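Local coordinates for genome polyprotein (Chicken sicinivirus JSY, PDB 6QWT) that probably copies the viral RNA genome as the 3Dpol RNA-dependent RNA polymerase, the C-terminal part of the picornaviral polyprotein, at residues S1-V15 / L277-G291. Sequence-based numbering, arbitrary orientation.
Sequences SEILACEPGGPPPHV and LSKHVFGDQWYIMKG
E2 and L4 pair antiparallel with K290 and I288 through four backbone hydrogen bonds, among them L4 N to I288 O at 2.7 Å and nearly straight (170°), adding strand 2-5 at the edge of the five-stranded sheet, beside hairpin 277-290. I3 and M289, a non-hydrogen-bonded pair, share the other face, and the bend at chi2 (-65°) brings M289 CE to 3.7 Å from I3 CB. E2 and K290 run side by side, yet their salt bridge is long (OE1 to NZ, 3.7 Å); the ammonium is held chiefly by D64, with D62 beside it. In picornaviral polymerases the processed N-terminus docks in the fingers and is tied to polymerase activation; consistent with this, S1 makes backbone hydrogen bonds to G61 and S239. Further along, a water takes the N-H of C6 and donates to W286 O. The chain then arches over the W286 indole: P8 CB sits 3.6 Å from the five-membered ring centroid, and G9 N lies over the same face near CZ3, while V281 CG2 backs the opposite face. Just before the type II' turn F282-Q285, P13 CD meets V281 CG2 at 3.6 Å, and V15 CG2 stands over a face of F282, 4.2 Å from its centroid.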
loop_
_atom_site.group_PDB
_atom_site.type_symbol
_atom_site.label_atom_id
_atom_site.label_comp_id
_atom_site.label_asym_id
_atom_site.label_seq_id
_atom_site.Cartn_x
_atom_site.Cartn_y
_atom_site.Cartn_z
ATOM N N SER A 1 -13.127 -13.017 -0.993
ATOM C CA SER A 1 -12.574 -13.805 -2.086
ATOM C C SER A 1 -13.055 -15.250 -2.033
ATOM O O SER A 1 -13.840 -15.630 -1.165
ATOM C CB SER A 1 -11.047 -13.772 -2.054
ATOM O OG SER A 1 -10.558 -14.401 -0.882
ATOM N N GLU A 2 -12.567 -16.050 -2.975
ATOM C CA GLU A 2 -12.927 -17.458 -3.087
ATOM C C GLU A 2 -11.646 -18.240 -3.325
ATOM O O GLU A 2 -10.896 -17.935 -4.257
ATOM C CB GLU A 2 -13.929 -17.669 -4.225
ATOM C CG GLU A 2 -14.509 -19.065 -4.335
ATOM C CD GLU A 2 -15.393 -19.219 -5.561
ATOM O OE1 GLU A 2 -15.909 -18.193 -6.060
ATOM O OE2 GLU A 2 -15.574 -20.365 -6.028
ATOM N N ILE A 3 -11.386 -19.232 -2.481
ATOM C CA ILE A 3 -10.121 -19.955 -2.499
ATOM C C ILE A 3 -10.324 -21.302 -3.180
ATOM O O ILE A 3 -11.225 -22.067 -2.811
ATOM C CB ILE A 3 -9.560 -20.117 -1.078
ATOM C CG1 ILE A 3 -8.486 -21.199 -1.041
ATOM C CG2 ILE A 3 -10.676 -20.415 -0.087
ATOM C CD1 ILE A 3 -7.722 -21.208 0.251
ATOM N N LEU A 4 -9.490 -21.588 -4.177
ATOM C CA LEU A 4 -9.613 -22.773 -5.010
ATOM C C LEU A 4 -8.347 -23.618 -4.926
ATOM O O LEU A 4 -7.291 -23.152 -4.487
ATOM C CB LEU A 4 -9.877 -22.396 -6.476
ATOM C CG LEU A 4 -10.915 -21.310 -6.747
ATOM C CD1 LEU A 4 -10.895 -20.915 -8.217
ATOM C CD2 LEU A 4 -12.300 -21.780 -6.331
ATOM N N ALA A 5 -8.467 -24.867 -5.370
ATOM C CA ALA A 5 -7.325 -25.767 -5.411
ATOM C C ALA A 5 -6.342 -25.338 -6.494
ATOM O O ALA A 5 -6.711 -24.693 -7.479
ATOM C CB ALA A 5 -7.782 -27.204 -5.662
ATOM N N CYS A 6 -5.078 -25.710 -6.309
ATOM C CA CYS A 6 -4.029 -25.299 -7.227
ATOM C C CYS A 6 -2.934 -26.353 -7.263
ATOM O O CYS A 6 -2.571 -26.915 -6.225
ATOM C CB CYS A 6 -3.441 -23.944 -6.821
ATOM S SG CYS A 6 -2.056 -23.397 -7.834
ATOM N N GLU A 7 -2.410 -26.608 -8.459
ATOM C CA GLU A 7 -1.318 -27.558 -8.604
ATOM C C GLU A 7 -0.031 -26.967 -8.029
ATOM O O GLU A 7 0.266 -25.788 -8.252
ATOM C CB GLU A 7 -1.114 -27.917 -10.076
ATOM C CG GLU A 7 -0.629 -29.333 -10.316
ATOM C CD GLU A 7 -1.744 -30.351 -10.201
ATOM O OE1 GLU A 7 -2.385 -30.656 -11.228
ATOM O OE2 GLU A 7 -1.982 -30.850 -9.081
ATOM N N PRO A 8 0.746 -27.750 -7.284
ATOM C CA PRO A 8 2.015 -27.236 -6.757
ATOM C C PRO A 8 3.002 -26.935 -7.874
ATOM O O PRO A 8 2.969 -27.542 -8.947
ATOM C CB PRO A 8 2.518 -28.373 -5.860
ATOM C CG PRO A 8 1.817 -29.596 -6.362
ATOM C CD PRO A 8 0.477 -29.129 -6.841
ATOM N N GLY A 9 3.887 -25.976 -7.611
ATOM C CA GLY A 9 4.805 -25.508 -8.630
ATOM C C GLY A 9 6.241 -25.951 -8.435
ATOM O O GLY A 9 7.116 -25.589 -9.225
ATOM N N GLY A 10 6.496 -26.733 -7.390
ATOM C CA GLY A 10 7.827 -27.213 -7.106
ATOM C C GLY A 10 8.059 -27.377 -5.618
ATOM O O GLY A 10 7.121 -27.585 -4.840
ATOM N N PRO A 11 9.317 -27.295 -5.191
ATOM C CA PRO A 11 9.622 -27.379 -3.759
ATOM C C PRO A 11 9.001 -26.214 -3.011
ATOM O O PRO A 11 9.069 -25.065 -3.472
ATOM C CB PRO A 11 11.158 -27.320 -3.714
ATOM C CG PRO A 11 11.604 -27.673 -5.103
ATOM C CD PRO A 11 10.534 -27.142 -6.008
ATOM N N PRO A 12 8.380 -26.464 -1.863
ATOM C CA PRO A 12 7.705 -25.389 -1.134
ATOM C C PRO A 12 8.702 -24.511 -0.399
ATOM O O PRO A 12 9.764 -24.985 0.036
ATOM C CB PRO A 12 6.798 -26.147 -0.155
ATOM C CG PRO A 12 7.507 -27.433 0.082
ATOM C CD PRO A 12 8.204 -27.775 -1.212
ATOM N N PRO A 13 8.404 -23.224 -0.252
ATOM C CA PRO A 13 9.243 -22.349 0.572
ATOM C C PRO A 13 8.881 -22.471 2.048
ATOM O O PRO A 13 7.901 -23.113 2.429
ATOM C CB PRO A 13 8.920 -20.952 0.036
ATOM C CG PRO A 13 7.508 -21.065 -0.432
ATOM C CD PRO A 13 7.334 -22.479 -0.938
ATOM N N HIS A 14 9.698 -21.835 2.883
ATOM C CA HIS A 14 9.520 -21.871 4.329
ATOM C C HIS A 14 8.930 -20.558 4.830
ATOM O O HIS A 14 9.368 -19.476 4.429
ATOM C CB HIS A 14 10.847 -22.146 5.038
ATOM C CG HIS A 14 10.767 -22.026 6.528
ATOM N ND1 HIS A 14 9.960 -22.838 7.297
ATOM C CD2 HIS A 14 11.386 -21.184 7.390
ATOM C CE1 HIS A 14 10.087 -22.503 8.569
ATOM N NE2 HIS A 14 10.947 -21.503 8.653
ATOM N N VAL A 15 7.940 -20.664 5.712
ATOM C CA VAL A 15 7.311 -19.502 6.334
ATOM C C VAL A 15 8.063 -19.202 7.629
ATOM O O VAL A 15 8.015 -20.024 8.561
ATOM C CB VAL A 15 5.820 -19.746 6.605
ATOM C CG1 VAL A 15 5.196 -18.536 7.287
ATOM C CG2 VAL A 15 5.088 -20.074 5.308
ATOM N N LEU A 277 -7.349 -13.654 -10.290
ATOM C CA LEU A 277 -7.396 -15.120 -10.240
ATOM C C LEU A 277 -5.947 -15.579 -10.091
ATOM O O LEU A 277 -5.327 -16.053 -11.047
ATOM C CB LEU A 277 -8.068 -15.709 -11.487
ATOM C CG LEU A 277 -8.408 -17.202 -11.440
ATOM C CD1 LEU A 277 -9.316 -17.508 -10.257
ATOM C CD2 LEU A 277 -9.056 -17.648 -12.743
ATOM N N SER A 278 -5.413 -15.436 -8.883
ATOM C CA SER A 278 -3.983 -15.516 -8.635
ATOM C C SER A 278 -3.609 -16.825 -7.949
ATOM O O SER A 278 -4.404 -17.412 -7.213
ATOM C CB SER A 278 -3.528 -14.338 -7.768
ATOM O OG SER A 278 -4.243 -14.321 -6.544
ATOM N N LYS A 279 -2.375 -17.265 -8.190
ATOM C CA LYS A 279 -1.823 -18.458 -7.564
ATOM C C LYS A 279 -0.923 -18.062 -6.401
ATOM O O LYS A 279 -0.133 -17.119 -6.508
ATOM C CB LYS A 279 -1.031 -19.293 -8.574
ATOM C CG LYS A 279 -1.873 -19.818 -9.722
ATOM C CD LYS A 279 -1.030 -20.115 -10.946
ATOM C CE LYS A 279 -0.177 -21.342 -10.732
ATOM N NZ LYS A 279 0.632 -21.684 -11.933
ATOM N N HIS A 280 -1.043 -18.790 -5.293
ATOM C CA HIS A 280 -0.311 -18.484 -4.075
ATOM C C HIS A 280 0.336 -19.743 -3.517
ATOM O O HIS A 280 -0.134 -20.857 -3.754
ATOM C CB HIS A 280 -1.227 -17.876 -3.004
ATOM C CG HIS A 280 -1.917 -16.617 -3.431
ATOM N ND1 HIS A 280 -1.628 -15.388 -2.878
ATOM C CD2 HIS A 280 -2.894 -16.398 -4.345
ATOM C CE1 HIS A 280 -2.393 -14.467 -3.436
ATOM N NE2 HIS A 280 -3.167 -15.052 -4.331
ATOM N N VAL A 281 1.420 -19.552 -2.767
ATOM C CA VAL A 281 2.049 -20.637 -2.022
ATOM C C VAL A 281 2.385 -20.127 -0.625
ATOM O O VAL A 281 3.160 -19.176 -0.472
ATOM C CB VAL A 281 3.299 -21.200 -2.726
ATOM C CG1 VAL A 281 4.322 -20.106 -3.052
ATOM C CG2 VAL A 281 3.914 -22.315 -1.895
ATOM N N PHE A 282 1.779 -20.736 0.388
ATOM C CA PHE A 282 2.000 -20.391 1.790
ATOM C C PHE A 282 2.606 -21.617 2.461
ATOM O O PHE A 282 1.881 -22.516 2.899
ATOM C CB PHE A 282 0.692 -19.967 2.455
ATOM C CG PHE A 282 0.820 -19.660 3.922
ATOM C CD1 PHE A 282 1.419 -18.486 4.350
ATOM C CD2 PHE A 282 0.322 -20.536 4.871
ATOM C CE1 PHE A 282 1.528 -18.197 5.698
ATOM C CE2 PHE A 282 0.428 -20.253 6.221
ATOM C CZ PHE A 282 1.031 -19.083 6.635
ATOM N N GLY A 283 3.931 -21.662 2.537
ATOM C CA GLY A 283 4.576 -22.872 3.019
ATOM C C GLY A 283 4.382 -23.963 1.978
ATOM O O GLY A 283 4.761 -23.813 0.809
ATOM N N ASP A 284 3.778 -25.077 2.391
ATOM C CA ASP A 284 3.408 -26.157 1.484
ATOM C C ASP A 284 1.924 -26.120 1.124
ATOM O O ASP A 284 1.382 -27.113 0.624
ATOM C CB ASP A 284 3.779 -27.515 2.092
ATOM C CG ASP A 284 3.709 -28.657 1.082
ATOM O OD1 ASP A 284 4.291 -28.528 -0.016
ATOM O OD2 ASP A 284 3.063 -29.680 1.392
ATOM N N GLN A 285 1.257 -24.994 1.375
ATOM C CA GLN A 285 -0.147 -24.814 1.021
ATOM C C GLN A 285 -0.218 -24.086 -0.318
ATOM O O GLN A 285 0.124 -22.901 -0.410
ATOM C CB GLN A 285 -0.893 -24.046 2.109
ATOM C CG GLN A 285 -0.845 -24.703 3.476
ATOM C CD GLN A 285 -1.457 -26.092 3.480
ATOM O OE1 GLN A 285 -2.658 -26.255 3.266
ATOM N NE2 GLN A 285 -0.630 -27.100 3.731
ATOM N N TRP A 286 -0.654 -24.798 -1.350
ATOM C CA TRP A 286 -0.804 -24.249 -2.691
ATOM C C TRP A 286 -2.283 -24.024 -2.972
ATOM O O TRP A 286 -3.096 -24.939 -2.803
ATOM C CB TRP A 286 -0.201 -25.188 -3.733
ATOM C CG TRP A 286 1.204 -25.597 -3.421
ATOM C CD1 TRP A 286 1.603 -26.567 -2.545
ATOM C CD2 TRP A 286 2.403 -25.044 -3.980
ATOM N NE1 TRP A 286 2.975 -26.653 -2.527
ATOM C CE2 TRP A 286 3.489 -25.730 -3.398
ATOM C CE3 TRP A 286 2.663 -24.038 -4.915
ATOM C CZ2 TRP A 286 4.814 -25.440 -3.723
ATOM C CZ3 TRP A 286 3.980 -23.753 -5.236
ATOM C CH2 TRP A 286 5.039 -24.451 -4.641
ATOM N N TYR A 287 -2.629 -22.811 -3.398
ATOM C CA TYR A 287 -4.029 -22.466 -3.599
ATOM C C TYR A 287 -4.130 -21.313 -4.588
ATOM O O TYR A 287 -3.148 -20.625 -4.881
ATOM C CB TYR A 287 -4.715 -22.109 -2.274
ATOM C CG TYR A 287 -4.075 -20.948 -1.549
ATOM C CD1 TYR A 287 -2.968 -21.138 -0.730
ATOM C CD2 TYR A 287 -4.575 -19.659 -1.685
ATOM C CE1 TYR A 287 -2.375 -20.077 -0.068
ATOM C CE2 TYR A 287 -3.990 -18.591 -1.027
ATOM C CZ TYR A 287 -2.893 -18.806 -0.220
ATOM O OH TYR A 287 -2.309 -17.747 0.436
ATOM N N ILE A 288 -5.340 -21.126 -5.106
ATOM C CA ILE A 288 -5.667 -20.039 -6.017
ATOM C C ILE A 288 -6.724 -19.176 -5.346
ATOM O O ILE A 288 -7.682 -19.702 -4.768
ATOM C CB ILE A 288 -6.162 -20.567 -7.379
ATOM C CG1 ILE A 288 -4.975 -20.931 -8.274
ATOM C CG2 ILE A 288 -7.067 -19.548 -8.068
ATOM C CD1 ILE A 288 -5.354 -21.758 -9.487
ATOM N N MET A 289 -6.535 -17.861 -5.396
ATOM C CA MET A 289 -7.501 -16.911 -4.867
ATOM C C MET A 289 -8.297 -16.321 -6.024
ATOM O O MET A 289 -7.721 -15.722 -6.938
ATOM C CB MET A 289 -6.809 -15.807 -4.068
ATOM C CG MET A 289 -6.447 -16.206 -2.644
ATOM S SD MET A 289 -7.906 -16.536 -1.626
ATOM C CE MET A 289 -7.192 -17.418 -0.240
ATOM N N LYS A 290 -9.613 -16.507 -5.992
ATOM C CA LYS A 290 -10.524 -15.883 -6.945
ATOM C C LYS A 290 -11.103 -14.645 -6.272
ATOM O O LYS A 290 -11.851 -14.756 -5.295
ATOM C CB LYS A 290 -11.620 -16.855 -7.374
ATOM C CG LYS A 290 -12.601 -16.293 -8.389
ATOM C CD LYS A 290 -13.580 -17.366 -8.848
ATOM C CE LYS A 290 -14.662 -16.792 -9.748
ATOM N NZ LYS A 290 -15.605 -15.913 -9.003
ATOM N N GLY A 291 -10.748 -13.470 -6.785
ATOM C CA GLY A 291 -11.062 -12.220 -6.125
ATOM C C GLY A 291 -9.921 -11.740 -5.240
ATOM O O GLY A 291 -8.968 -12.463 -4.945
HETATM O O HOH W 1 -4.628 -26.907 -3.957
HETATM O O HOH W 2 0.036 -24.836 -10.902
#